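Local coordinates for Rho GTPase-activating protein 26 (Gallus gallus, PDB 1F7C), which stimulates GTP hydrolysis by the small GTPases RhoA and Cdc42 through its RhoGAP domain, the part of this multidomain regulator contained in the chain, at residues A[67-71]-A[91-97]; A[156-160]-A[208-212]; A[53-58]-A[165-171]; A[112-118]-A[183-187]. All blocks are in the same frame, centred on the assembly; numbering follows the deposited sequence.

Contact 1 (A[67-71]-A[91-97]); sequences RVQKL and EWEIKTI
Leu71 of helix 65-76 sets CD1 over one face of the Trp92 indole, a CH-pi contact at the edge of the all-helical RhoGAP domain. Leu71 CD1 lies 3.9 Å from the centroid of the five-membered ring of Trp92, 13° off its normal. Its twin, Leu71 CD2, packs on Ile97 CG1 at 4.0 Å, so the forked leucine serves both the ring and helix 94-106. Thr96 CG2 packs beside it, 4.1 Å from Leu71 CD2. Lys70 lends only aliphatic length, its CG meeting the edge of the indole at CH2, and Arg67 O comes within 3.5 Å of Trp92 CZ3. Toward solvent, Arg67 NH1 makes a salt bridge with Glu93 OE2 at 3.0 Å, taking the anti lone pair; a bend at chi3 (66°) turns the guanidinium to it. An alanine at Arg67 would probably leave Glu93 without its charged mate and Trp92 CZ3 without the NH2 group lying obliquely beside it. Further out, Ile97 rests on Cys44 and Ala47 of helix 35-51, and Glu93, at the N-cap position of helix 94-106, accepts from Ile97 N through its backbone O.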
loop_
_atom_site.group_PDB
_atom_site.type_symbol
_atom_site.label_atom_id
_atom_site.label_comp_id
_atom_site.label_asym_id
_atom_site.label_seq_id
_atom_site.Cartn_x
_atom_site.Cartn_y
_atom_site.Cartn_z
ATOM N N ARG A 67 -19.195 9.432 -2.660
ATOM C CA ARG A 67 -18.819 9.686 -1.278
ATOM C C ARG A 67 -17.310 9.735 -1.116
ATOM O O ARG A 67 -16.791 10.495 -0.299
ATOM C CB ARG A 67 -19.402 8.615 -0.358
ATOM C CG ARG A 67 -20.896 8.417 -0.514
ATOM C CD ARG A 67 -21.514 7.933 0.780
ATOM N NE ARG A 67 -21.418 8.954 1.819
ATOM C CZ ARG A 67 -21.845 8.797 3.068
ATOM N NH1 ARG A 67 -22.402 7.651 3.448
ATOM N NH2 ARG A 67 -21.721 9.792 3.936
ATOM N N VAL A 68 -16.604 8.923 -1.896
ATOM C CA VAL A 68 -15.149 8.892 -1.822
ATOM C C VAL A 68 -14.574 10.272 -2.122
ATOM O O VAL A 68 -13.910 10.877 -1.271
ATOM C CB VAL A 68 -14.559 7.873 -2.821
ATOM C CG1 VAL A 68 -13.040 7.954 -2.815
ATOM C CG2 VAL A 68 -15.008 6.471 -2.453
ATOM N N GLN A 69 -14.844 10.767 -3.329
ATOM C CA GLN A 69 -14.361 12.078 -3.763
ATOM C C GLN A 69 -14.678 13.164 -2.742
ATOM O O GLN A 69 -13.882 14.081 -2.528
ATOM C CB GLN A 69 -14.986 12.461 -5.108
ATOM C CG GLN A 69 -14.624 11.548 -6.267
ATOM C CD GLN A 69 -13.128 11.426 -6.457
ATOM O OE1 GLN A 69 -12.387 12.393 -6.274
ATOM N NE2 GLN A 69 -12.675 10.237 -6.839
ATOM N N LYS A 70 -15.845 13.056 -2.117
ATOM C CA LYS A 70 -16.266 14.040 -1.130
ATOM C C LYS A 70 -15.413 13.991 0.131
ATOM O O LYS A 70 -15.126 15.027 0.730
ATOM C CB LYS A 70 -17.742 13.839 -0.773
ATOM C CG LYS A 70 -18.287 14.923 0.141
ATOM C CD LYS A 70 -19.774 14.759 0.400
ATOM C CE LYS A 70 -20.280 15.832 1.356
ATOM N NZ LYS A 70 -21.733 15.675 1.642
ATOM N N LEU A 71 -15.016 12.790 0.543
ATOM C CA LEU A 71 -14.180 12.648 1.729
ATOM C C LEU A 71 -12.794 13.179 1.387
ATOM O O LEU A 71 -12.167 13.879 2.187
ATOM C CB LEU A 71 -14.092 11.177 2.160
ATOM C CG LEU A 71 -13.075 10.820 3.255
ATOM C CD1 LEU A 71 -13.310 11.668 4.492
ATOM C CD2 LEU A 71 -13.184 9.345 3.595
ATOM N N GLU A 91 -19.606 8.944 10.482
ATOM C CA GLU A 91 -20.580 9.064 9.401
ATOM C C GLU A 91 -20.037 8.460 8.112
ATOM O O GLU A 91 -20.793 8.155 7.186
ATOM C CB GLU A 91 -20.927 10.536 9.166
ATOM C CG GLU A 91 -21.681 11.178 10.323
ATOM C CD GLU A 91 -21.746 12.692 10.218
ATOM O OE1 GLU A 91 -22.139 13.201 9.142
ATOM O OE2 GLU A 91 -21.409 13.369 11.217
ATOM N N TRP A 92 -18.721 8.285 8.061
ATOM C CA TRP A 92 -18.058 7.730 6.883
ATOM C C TRP A 92 -17.921 6.207 6.900
ATOM O O TRP A 92 -17.389 5.629 7.844
ATOM C CB TRP A 92 -16.678 8.372 6.725
ATOM C CG TRP A 92 -16.729 9.833 6.386
ATOM C CD1 TRP A 92 -16.341 10.877 7.180
ATOM C CD2 TRP A 92 -17.211 10.416 5.164
ATOM N NE1 TRP A 92 -16.548 12.072 6.527
ATOM C CE2 TRP A 92 -17.081 11.817 5.288
ATOM C CE3 TRP A 92 -17.739 9.887 3.976
ATOM C CZ2 TRP A 92 -17.461 12.699 4.266
ATOM C CZ3 TRP A 92 -18.117 10.763 2.963
ATOM C CH2 TRP A 92 -17.975 12.151 3.116
ATOM N N GLU A 93 -18.405 5.568 5.841
ATOM C CA GLU A 93 -18.338 4.117 5.713
ATOM C C GLU A 93 -16.895 3.660 5.511
ATOM O O GLU A 93 -16.086 4.379 4.919
ATOM C CB GLU A 93 -19.192 3.669 4.530
ATOM C CG GLU A 93 -20.648 4.071 4.656
ATOM C CD GLU A 93 -21.441 3.803 3.390
ATOM O OE1 GLU A 93 -21.592 2.617 3.012
ATOM O OE2 GLU A 93 -21.909 4.786 2.769
ATOM N N ILE A 94 -16.580 2.465 6.005
ATOM C CA ILE A 94 -15.242 1.898 5.879
ATOM C C ILE A 94 -14.867 1.724 4.398
ATOM O O ILE A 94 -13.751 2.051 3.994
ATOM C CB ILE A 94 -15.144 0.520 6.614
ATOM C CG1 ILE A 94 -15.182 0.719 8.139
ATOM C CG2 ILE A 94 -13.866 -0.202 6.210
ATOM C CD1 ILE A 94 -13.991 1.470 8.706
ATOM N N LYS A 95 -15.798 1.202 3.600
ATOM C CA LYS A 95 -15.575 1.001 2.169
ATOM C C LYS A 95 -15.183 2.340 1.522
ATOM O O LYS A 95 -14.409 2.387 0.571
ATOM C CB LYS A 95 -16.856 0.459 1.519
ATOM C CG LYS A 95 -18.066 1.386 1.689
ATOM C CD LYS A 95 -19.408 0.673 1.489
ATOM C CE LYS A 95 -19.552 0.060 0.103
ATOM N NZ LYS A 95 -20.901 -0.554 -0.113
ATOM N N THR A 96 -15.726 3.425 2.061
ATOM C CA THR A 96 -15.461 4.774 1.573
ATOM C C THR A 96 -14.060 5.228 1.971
ATOM O O THR A 96 -13.344 5.843 1.178
ATOM C CB THR A 96 -16.490 5.774 2.156
ATOM O OG1 THR A 96 -17.804 5.427 1.702
ATOM C CG2 THR A 96 -16.171 7.189 1.726
ATOM N N ILE A 97 -13.681 4.923 3.208
ATOM C CA ILE A 97 -12.377 5.287 3.735
ATOM C C ILE A 97 -11.223 4.502 3.102
ATOM O O ILE A 97 -10.128 5.046 2.933
ATOM C CB ILE A 97 -12.357 5.106 5.265
ATOM C CG1 ILE A 97 -13.365 6.078 5.892
ATOM C CG2 ILE A 97 -10.929 5.318 5.812
ATOM C CD1 ILE A 97 -13.603 5.881 7.374
#

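Contact 2 (A[156-160]-A[208-212]); sequences MNHLA and LIENH
The His212 imidazole lies with one face against the backbone of helix 146-164: Asn157 CA sits over it, 4.2 Å from the ring centroid and 22° off the normal, and Met156 O lies on the same face, displaced toward the rim. Ile209 O is in the ring plane at an edge, while Ala160 CB comes in obliquely, 3.5 Å from His212 CD2. The small alanine lets the ring come this close. The Asn157 amide stands 81° from the imidazole plane and brings OD1 to 3.6 Å from His212 CE1. Beside the ring the contact is apolar. Met156, bent at chi2 (-53°), lays SD 3.7 Å from Leu208 CB and also against Ile209 CG1. Ile209 uses both branches: CG2 rests 3.8 Å from Ala160 CA, and CD1 meets Leu159 CD1 at 4.1 Å. An alanine at Ile209 would probably open a gap here, leaving Leu159 CD1 and the Met156 sulfur without this partner. In the helical bundle of the RhoGAP domain, helix 173-184 packs alongside, with Phe180 touching Leu159 and Leu176 touching Ile209, while Ile137 and Val141 of helix 130-141 meet Leu208.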
loop_
_atom_site.group_PDB
_atom_site.type_symbol
_atom_site.label_atom_id
_atom_site.label_comp_id
_atom_site.label_asym_id
_atom_site.label_seq_id
_atom_site.Cartn_x
_atom_site.Cartn_y
_atom_site.Cartn_z
ATOM N N MET A 156 2.670 -0.795 4.684
ATOM C CA MET A 156 2.963 -2.214 4.875
ATOM C C MET A 156 2.738 -2.686 6.326
ATOM O O MET A 156 2.301 -3.813 6.568
ATOM C CB MET A 156 4.400 -2.530 4.436
ATOM C CG MET A 156 4.679 -2.350 2.942
ATOM S SD MET A 156 3.532 -3.250 1.871
ATOM C CE MET A 156 2.484 -1.926 1.353
ATOM N N ASN A 157 3.040 -1.823 7.287
ATOM C CA ASN A 157 2.845 -2.154 8.690
ATOM C C ASN A 157 1.350 -2.391 8.900
ATOM O O ASN A 157 0.946 -3.370 9.534
ATOM C CB ASN A 157 3.319 -0.989 9.560
ATOM C CG ASN A 157 3.072 -1.219 11.035
ATOM O OD1 ASN A 157 3.824 -1.928 11.701
ATOM N ND2 ASN A 157 2.008 -0.621 11.553
ATOM N N HIS A 158 0.542 -1.492 8.335
ATOM C CA HIS A 158 -0.914 -1.547 8.432
ATOM C C HIS A 158 -1.522 -2.755 7.724
ATOM O O HIS A 158 -2.439 -3.399 8.251
ATOM C CB HIS A 158 -1.534 -0.255 7.869
ATOM C CG HIS A 158 -3.011 -0.347 7.622
ATOM N ND1 HIS A 158 -3.942 -0.344 8.638
ATOM C CD2 HIS A 158 -3.712 -0.481 6.470
ATOM C CE1 HIS A 158 -5.152 -0.472 8.125
ATOM N NE2 HIS A 158 -5.042 -0.556 6.812
ATOM N N LEU A 159 -1.026 -3.063 6.529
ATOM C CA LEU A 159 -1.545 -4.205 5.776
ATOM C C LEU A 159 -1.223 -5.529 6.476
ATOM O O LEU A 159 -2.004 -6.470 6.394
ATOM C CB LEU A 159 -0.997 -4.213 4.342
ATOM C CG LEU A 159 -1.448 -3.054 3.435
ATOM C CD1 LEU A 159 -0.953 -3.301 2.031
ATOM C CD2 LEU A 159 -2.960 -2.937 3.426
ATOM N N ALA A 160 -0.087 -5.598 7.168
ATOM C CA ALA A 160 0.301 -6.815 7.887
ATOM C C ALA A 160 -0.717 -7.115 8.995
ATOM O O ALA A 160 -1.004 -8.275 9.290
ATOM C CB ALA A 160 1.694 -6.656 8.500
ATOM N N LEU A 208 6.865 -7.466 0.916
ATOM C CA LEU A 208 6.929 -6.294 1.779
ATOM C C LEU A 208 6.015 -6.396 2.990
ATOM O O LEU A 208 6.332 -5.856 4.049
ATOM C CB LEU A 208 6.595 -5.030 0.990
ATOM C CG LEU A 208 7.669 -4.565 -0.002
ATOM C CD1 LEU A 208 7.203 -3.297 -0.695
ATOM C CD2 LEU A 208 8.976 -4.315 0.729
ATOM N N ILE A 209 4.879 -7.071 2.832
ATOM C CA ILE A 209 3.934 -7.246 3.934
ATOM C C ILE A 209 4.491 -8.271 4.935
ATOM O O ILE A 209 4.512 -8.029 6.141
ATOM C CB ILE A 209 2.548 -7.738 3.426
ATOM C CG1 ILE A 209 1.882 -6.643 2.589
ATOM C CG2 ILE A 209 1.648 -8.132 4.608
ATOM C CD1 ILE A 209 0.606 -7.093 1.894
ATOM N N GLU A 210 4.976 -9.395 4.424
ATOM C CA GLU A 210 5.506 -10.440 5.281
ATOM C C GLU A 210 6.847 -10.188 5.959
ATOM O O GLU A 210 7.164 -10.850 6.939
ATOM C CB GLU A 210 5.551 -11.759 4.512
ATOM C CG GLU A 210 4.188 -12.426 4.425
ATOM C CD GLU A 210 4.215 -13.738 3.671
ATOM O OE1 GLU A 210 5.068 -14.589 4.002
ATOM O OE2 GLU A 210 3.384 -13.921 2.755
ATOM N N ASN A 211 7.628 -9.232 5.467
ATOM C CA ASN A 211 8.926 -8.955 6.071
ATOM C C ASN A 211 9.079 -7.481 6.378
ATOM O O ASN A 211 10.198 -6.965 6.367
ATOM C CB ASN A 211 10.049 -9.369 5.125
ATOM C CG ASN A 211 9.941 -10.818 4.687
ATOM O OD1 ASN A 211 10.311 -11.737 5.421
ATOM N ND2 ASN A 211 9.417 -11.030 3.484
ATOM N N HIS A 212 7.970 -6.803 6.666
ATOM C CA HIS A 212 8.030 -5.371 6.923
ATOM C C HIS A 212 8.910 -4.978 8.111
ATOM O O HIS A 212 9.622 -3.979 8.045
ATOM C CB HIS A 212 6.611 -4.795 7.071
ATOM C CG HIS A 212 5.934 -5.165 8.351
ATOM N ND1 HIS A 212 6.002 -4.379 9.481
ATOM C CD2 HIS A 212 5.203 -6.252 8.692
ATOM C CE1 HIS A 212 5.342 -4.965 10.464
ATOM N NE2 HIS A 212 4.849 -6.102 10.012
#

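Contact 3 (A[53-58]-A[165-171]); sequences INEQGL and NHKQNLM
Ile53 O is gripped by two asparagine amides. Asn169 ND2 reaches it at 3.1 Å with an N-H...O angle of 165°, nearly along the C=O axis, whereas Asn165 ND2 comes from above the carbonyl plane at 3.0 Å. The same Asn165 nitrogen also bonds Asn54 OD1 at 3.1 Å. Asparagine suits both places, for its short chain carries a two-hydrogen donor close to the backbone. Asn169 CG sits between its own backbone N and carbonyl carbon (chi1 63°), which folds the amide back between the loop and Met171 N. There Asn169 OD1 closes an Asx turn, accepting from Met171 N at 2.8 Å, while Asn169 ND2 has a second acceptor in Val162 O of helix 146-164, so the amide is fixed in rotation. In the RhoGAP fold these bonds join the loop after helix 35-51 to the short helix 166-169 and its flanks, close to the predicted arginine finger, Arg60, whose side chain Met171 touches. Further along, Gly57 N donates to Asn169 O at 2.9 Å; glycine readily adopts the positive phi found here (70°). Leu58 CB packs on Met171 CG at 4.1 Å, and the flexible methionine curls so that Met171 SD lies 3.8 Å from Gly57 CA.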
loop_
_atom_site.group_PDB
_atom_site.type_symbol
_atom_site.label_atom_id
_atom_site.label_comp_id
_atom_site.label_asym_id
_atom_site.label_seq_id
_atom_site.Cartn_x
_atom_site.Cartn_y
_atom_site.Cartn_z
ATOM N N ILE A 53 -11.320 -3.199 11.220
ATOM C CA ILE A 53 -10.421 -4.336 11.063
ATOM C C ILE A 53 -11.121 -5.640 10.726
ATOM O O ILE A 53 -10.559 -6.473 10.014
ATOM C CB ILE A 53 -9.538 -4.531 12.337
ATOM C CG1 ILE A 53 -8.293 -5.347 11.998
ATOM C CG2 ILE A 53 -10.299 -5.272 13.420
ATOM C CD1 ILE A 53 -7.326 -4.634 11.090
ATOM N N ASN A 54 -12.351 -5.813 11.215
ATOM C CA ASN A 54 -13.110 -7.042 10.978
ATOM C C ASN A 54 -13.970 -7.057 9.706
ATOM O O ASN A 54 -14.492 -8.110 9.332
ATOM C CB ASN A 54 -13.992 -7.355 12.205
ATOM C CG ASN A 54 -13.174 -7.602 13.472
ATOM O OD1 ASN A 54 -12.358 -8.520 13.521
ATOM N ND2 ASN A 54 -13.393 -6.779 14.500
ATOM N N GLU A 55 -14.117 -5.902 9.053
ATOM C CA GLU A 55 -14.912 -5.781 7.823
ATOM C C GLU A 55 -14.402 -6.707 6.732
ATOM O O GLU A 55 -13.206 -6.744 6.464
ATOM C CB GLU A 55 -14.866 -4.343 7.307
ATOM C CG GLU A 55 -15.716 -3.363 8.095
ATOM C CD GLU A 55 -17.176 -3.391 7.678
ATOM O OE1 GLU A 55 -17.985 -2.703 8.338
ATOM O OE2 GLU A 55 -17.514 -4.091 6.693
ATOM N N GLN A 56 -15.305 -7.444 6.094
ATOM C CA GLN A 56 -14.914 -8.371 5.041
ATOM C C GLN A 56 -14.538 -7.659 3.752
ATOM O O GLN A 56 -15.172 -6.679 3.375
ATOM C CB GLN A 56 -16.038 -9.366 4.762
ATOM C CG GLN A 56 -16.417 -10.229 5.960
ATOM C CD GLN A 56 -17.353 -11.372 5.589
ATOM O OE1 GLN A 56 -18.325 -11.183 4.847
ATOM N NE2 GLN A 56 -17.067 -12.564 6.112
ATOM N N GLY A 57 -13.498 -8.158 3.087
ATOM C CA GLY A 57 -13.050 -7.574 1.833
ATOM C C GLY A 57 -12.404 -6.197 1.912
ATOM O O GLY A 57 -12.528 -5.401 0.978
ATOM N N LEU A 58 -11.717 -5.911 3.017
ATOM C CA LEU A 58 -11.039 -4.627 3.191
ATOM C C LEU A 58 -10.139 -4.329 1.998
ATOM O O LEU A 58 -9.249 -5.123 1.667
ATOM C CB LEU A 58 -10.171 -4.630 4.456
ATOM C CG LEU A 58 -10.775 -4.359 5.832
ATOM C CD1 LEU A 58 -9.678 -4.509 6.879
ATOM C CD2 LEU A 58 -11.376 -2.951 5.884
ATOM N N ASN A 165 -5.655 -10.682 10.427
ATOM C CA ASN A 165 -7.045 -10.889 10.809
ATOM C C ASN A 165 -7.848 -11.433 9.620
ATOM O O ASN A 165 -9.069 -11.235 9.526
ATOM C CB ASN A 165 -7.649 -9.566 11.300
ATOM C CG ASN A 165 -8.986 -9.750 12.002
ATOM O OD1 ASN A 165 -9.132 -10.631 12.850
ATOM N ND2 ASN A 165 -9.962 -8.906 11.666
ATOM N N HIS A 166 -7.160 -12.154 8.732
ATOM C CA HIS A 166 -7.807 -12.703 7.544
ATOM C C HIS A 166 -8.967 -13.695 7.772
ATOM O O HIS A 166 -9.928 -13.694 7.002
ATOM C CB HIS A 166 -6.766 -13.321 6.596
ATOM C CG HIS A 166 -6.155 -14.593 7.099
ATOM N ND1 HIS A 166 -5.236 -14.625 8.122
ATOM C CD2 HIS A 166 -6.314 -15.878 6.695
ATOM C CE1 HIS A 166 -4.851 -15.873 8.328
ATOM N NE2 HIS A 166 -5.490 -16.652 7.474
ATOM N N LYS A 167 -8.895 -14.531 8.806
ATOM C CA LYS A 167 -9.986 -15.471 9.066
ATOM C C LYS A 167 -11.317 -14.722 9.088
ATOM O O LYS A 167 -12.337 -15.231 8.629
ATOM C CB LYS A 167 -9.799 -16.170 10.417
ATOM C CG LYS A 167 -8.718 -17.234 10.453
ATOM C CD LYS A 167 -9.088 -18.415 9.574
ATOM C CE LYS A 167 -8.103 -19.570 9.748
ATOM N NZ LYS A 167 -6.698 -19.184 9.414
ATOM N N GLN A 168 -11.292 -13.504 9.614
ATOM C CA GLN A 168 -12.480 -12.681 9.722
ATOM C C GLN A 168 -12.730 -11.775 8.510
ATOM O O GLN A 168 -13.831 -11.782 7.941
ATOM C CB GLN A 168 -12.380 -11.817 10.976
ATOM C CG GLN A 168 -13.549 -11.900 11.925
ATOM C CD GLN A 168 -14.873 -11.626 11.255
ATOM O OE1 GLN A 168 -15.528 -12.538 10.752
ATOM N NE2 GLN A 168 -15.274 -10.365 11.238
ATOM N N ASN A 169 -11.726 -10.988 8.117
ATOM C CA ASN A 169 -11.916 -10.075 6.993
ATOM C C ASN A 169 -11.626 -10.649 5.607
ATOM O O ASN A 169 -11.821 -9.972 4.605
ATOM C CB ASN A 169 -11.123 -8.769 7.193
ATOM C CG ASN A 169 -9.608 -8.984 7.253
ATOM O OD1 ASN A 169 -9.056 -9.851 6.572
ATOM N ND2 ASN A 169 -8.929 -8.158 8.048
ATOM N N LEU A 170 -11.174 -11.898 5.564
ATOM C CA LEU A 170 -10.882 -12.608 4.312
ATOM C C LEU A 170 -9.728 -12.032 3.512
ATOM O O LEU A 170 -9.486 -12.472 2.402
ATOM C CB LEU A 170 -12.121 -12.629 3.411
ATOM C CG LEU A 170 -13.481 -12.846 4.084
ATOM C CD1 LEU A 170 -14.597 -12.792 3.034
ATOM C CD2 LEU A 170 -13.480 -14.189 4.819
ATOM N N MET A 171 -9.014 -11.052 4.054
ATOM C CA MET A 171 -7.913 -10.460 3.303
ATOM C C MET A 171 -6.540 -10.986 3.688
ATOM O O MET A 171 -5.870 -10.445 4.562
ATOM C CB MET A 171 -7.944 -8.936 3.423
ATOM C CG MET A 171 -9.191 -8.295 2.812
ATOM S SD MET A 171 -9.534 -8.803 1.085
ATOM C CE MET A 171 -8.157 -7.984 0.191
#

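Contact 4 (A[112-118]-A[183-187]); sequences LMMYQFQ and TLLRP
Met113 crosses Leu185 at a slant where, in the all-helical RhoGAP domain, the turn before helix 115-125 meets the extended segment that follows helix 173-184. The methionine, bent at chi2 and chi3, puts CG 3.6 Å from Leu185 CG, and its pliant chain fits round the branched leucine. Gln118 runs past that leucine in the opposite direction: its aliphatic CG slides along Leu185 CD2 at 3.6 Å, while its amide carries on to the backbone beyond, OE1 standing 2.8 Å from Arg186 N. A glutamine is well placed here, being apolar along its length and polar at its end. Tyr115 and Arg186 make the outer pair, with ring and guanidinium planes 64° apart. The tyrosine turns its edge to the backbone, so that Arg186 O lies in the ring plane 3.2 Å from Tyr115 CE2, and Tyr115 OH rests 3.4 Å from Arg186 CD. Arg186 is extended from CG to NE (chi2 -172°), which carries its charged end past the tyrosine; NH2 then hydrogen-bonds Leu108 O and Leu105 O. Deeper in, Leu112 and Leu184 bring their CD2 methyls together, and Leu184 also touches Leu105 of helix 94-106. The backbones are tied by Met113 N donating to Leu184 O at 3.3 Å, and by a water that accepts from Leu112 N and donates to Thr183 O, 3.0 Å from the latter.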
loop_
_atom_site.group_PDB
_atom_site.type_symbol
_atom_site.label_atom_id
_atom_site.label_comp_id
_atom_site.label_asym_id
_atom_site.label_seq_id
_atom_site.Cartn_x
_atom_site.Cartn_y
_atom_site.Cartn_z
ATOM N N LEU A 112 4.218 5.219 -6.067
ATOM C CA LEU A 112 4.987 5.318 -4.830
ATOM C C LEU A 112 6.313 4.551 -4.907
ATOM O O LEU A 112 7.333 5.018 -4.408
ATOM C CB LEU A 112 4.152 4.798 -3.659
ATOM C CG LEU A 112 4.722 5.024 -2.253
ATOM C CD1 LEU A 112 4.745 6.519 -1.948
ATOM C CD2 LEU A 112 3.866 4.298 -1.221
ATOM N N MET A 113 6.297 3.378 -5.535
ATOM C CA MET A 113 7.497 2.552 -5.676
ATOM C C MET A 113 8.498 3.175 -6.652
ATOM O O MET A 113 9.646 2.745 -6.720
ATOM C CB MET A 113 7.127 1.159 -6.192
ATOM C CG MET A 113 6.155 0.377 -5.322
ATOM S SD MET A 113 6.937 -0.499 -3.967
ATOM C CE MET A 113 8.081 -1.501 -4.836
ATOM N N MET A 114 8.040 4.163 -7.419
ATOM C CA MET A 114 8.857 4.885 -8.409
ATOM C C MET A 114 9.189 4.181 -9.735
ATOM O O MET A 114 9.769 3.095 -9.760
ATOM C CB MET A 114 10.170 5.374 -7.778
ATOM C CG MET A 114 9.973 6.392 -6.670
ATOM S SD MET A 114 11.480 7.253 -6.195
ATOM C CE MET A 114 11.013 8.939 -6.574
ATOM N N TYR A 115 8.828 4.833 -10.837
ATOM C CA TYR A 115 9.097 4.307 -12.174
ATOM C C TYR A 115 10.573 3.933 -12.296
ATOM O O TYR A 115 10.922 2.896 -12.860
ATOM C CB TYR A 115 8.741 5.364 -13.226
ATOM C CG TYR A 115 7.267 5.458 -13.531
ATOM C CD1 TYR A 115 6.627 6.693 -13.593
ATOM C CD2 TYR A 115 6.516 4.311 -13.792
ATOM C CE1 TYR A 115 5.271 6.787 -13.911
ATOM C CE2 TYR A 115 5.158 4.389 -14.109
ATOM C CZ TYR A 115 4.543 5.631 -14.168
ATOM O OH TYR A 115 3.203 5.715 -14.497
ATOM N N GLN A 116 11.422 4.786 -11.735
ATOM C CA GLN A 116 12.869 4.607 -11.747
ATOM C C GLN A 116 13.371 3.331 -11.065
ATOM O O GLN A 116 14.456 2.851 -11.391
ATOM C CB GLN A 116 13.524 5.844 -11.116
ATOM C CG GLN A 116 15.011 5.736 -10.795
ATOM C CD GLN A 116 15.621 7.086 -10.422
ATOM O OE1 GLN A 116 15.100 7.812 -9.566
ATOM N NE2 GLN A 116 16.733 7.426 -11.068
ATOM N N PHE A 117 12.609 2.773 -10.126
ATOM C CA PHE A 117 13.061 1.548 -9.447
ATOM C C PHE A 117 12.230 0.308 -9.776
ATOM O O PHE A 117 12.643 -0.810 -9.486
ATOM C CB PHE A 117 13.068 1.722 -7.921
ATOM C CG PHE A 117 14.139 2.650 -7.396
ATOM C CD1 PHE A 117 13.909 4.022 -7.297
ATOM C CD2 PHE A 117 15.363 2.141 -6.949
ATOM C CE1 PHE A 117 14.878 4.878 -6.753
ATOM C CE2 PHE A 117 16.345 2.986 -6.404
ATOM C CZ PHE A 117 16.100 4.358 -6.304
ATOM N N GLN A 118 11.065 0.507 -10.382
ATOM C CA GLN A 118 10.174 -0.604 -10.716
ATOM C C GLN A 118 10.846 -1.833 -11.304
ATOM O O GLN A 118 10.746 -2.921 -10.750
ATOM C CB GLN A 118 9.057 -0.127 -11.651
ATOM C CG GLN A 118 8.073 0.839 -10.986
ATOM C CD GLN A 118 6.647 0.681 -11.498
ATOM O OE1 GLN A 118 5.729 1.357 -11.032
ATOM N NE2 GLN A 118 6.454 -0.222 -12.459
ATOM N N THR A 183 -1.485 -0.888 -7.778
ATOM C CA THR A 183 -1.709 0.445 -7.244
ATOM C C THR A 183 -0.425 1.129 -6.799
ATOM O O THR A 183 -0.370 2.357 -6.718
ATOM C CB THR A 183 -2.654 0.397 -6.031
ATOM O OG1 THR A 183 -3.853 -0.298 -6.386
ATOM C CG2 THR A 183 -3.002 1.801 -5.568
ATOM N N LEU A 184 0.601 0.339 -6.503
ATOM C CA LEU A 184 1.864 0.892 -6.029
ATOM C C LEU A 184 2.964 0.871 -7.080
ATOM O O LEU A 184 3.987 1.537 -6.935
ATOM C CB LEU A 184 2.325 0.140 -4.774
ATOM C CG LEU A 184 1.399 0.222 -3.557
ATOM C CD1 LEU A 184 2.088 -0.441 -2.387
ATOM C CD2 LEU A 184 1.071 1.675 -3.223
ATOM N N LEU A 185 2.742 0.087 -8.127
ATOM C CA LEU A 185 3.670 -0.043 -9.245
ATOM C C LEU A 185 2.821 0.127 -10.500
ATOM O O LEU A 185 2.090 -0.786 -10.867
ATOM C CB LEU A 185 4.306 -1.431 -9.249
ATOM C CG LEU A 185 5.286 -1.757 -8.124
ATOM C CD1 LEU A 185 5.093 -3.185 -7.669
ATOM C CD2 LEU A 185 6.704 -1.537 -8.597
ATOM N N ARG A 186 2.894 1.289 -11.146
ATOM C CA ARG A 186 2.100 1.515 -12.349
ATOM C C ARG A 186 2.801 0.930 -13.567
ATOM O O ARG A 186 3.808 1.468 -14.022
ATOM C CB ARG A 186 1.880 3.008 -12.610
ATOM C CG ARG A 186 1.272 3.830 -11.479
ATOM C CD ARG A 186 0.963 5.230 -12.008
ATOM N NE ARG A 186 0.880 6.279 -10.989
ATOM C CZ ARG A 186 0.021 6.292 -9.974
ATOM N NH1 ARG A 186 -0.846 5.302 -9.812
ATOM N NH2 ARG A 186 0.012 7.315 -9.131
ATOM N N PRO A 187 2.277 -0.180 -14.114
ATOM C CA PRO A 187 2.851 -0.842 -15.295
ATOM C C PRO A 187 3.002 0.086 -16.511
ATOM O O PRO A 187 2.701 1.296 -16.392
ATOM C CB PRO A 187 1.863 -1.977 -15.569
ATOM C CG PRO A 187 1.385 -2.336 -14.200
ATOM C CD PRO A 187 1.161 -0.976 -13.565
HETATM O O HOH W 1 1.270 4.749 -6.035
#

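Overall arrangement
From the N terminus, the loop after helix 35-51 opens contact 3, which waits until 165-171 for its partner and so ties that loop to the short helix 166-169. Within that span contact 1 opens and closes, joining helix 65-76 to the start of helix 94-106; contacts 1 and 3 touch through Ile94 and Leu58. Next 112-118 opens contact 4 and 156-160 opens contact 2. The closures then follow in the order 3, 4, 2, at 165-171, 183-187 and 208-212, so these three contacts all cross one another. Contact 4 ties the start of helix 115-125 to the end of helix 173-184. Contacts 2 and 4 meet where Met156 packs on Leu184, linking helices 146-164, 173-184 and 198-210.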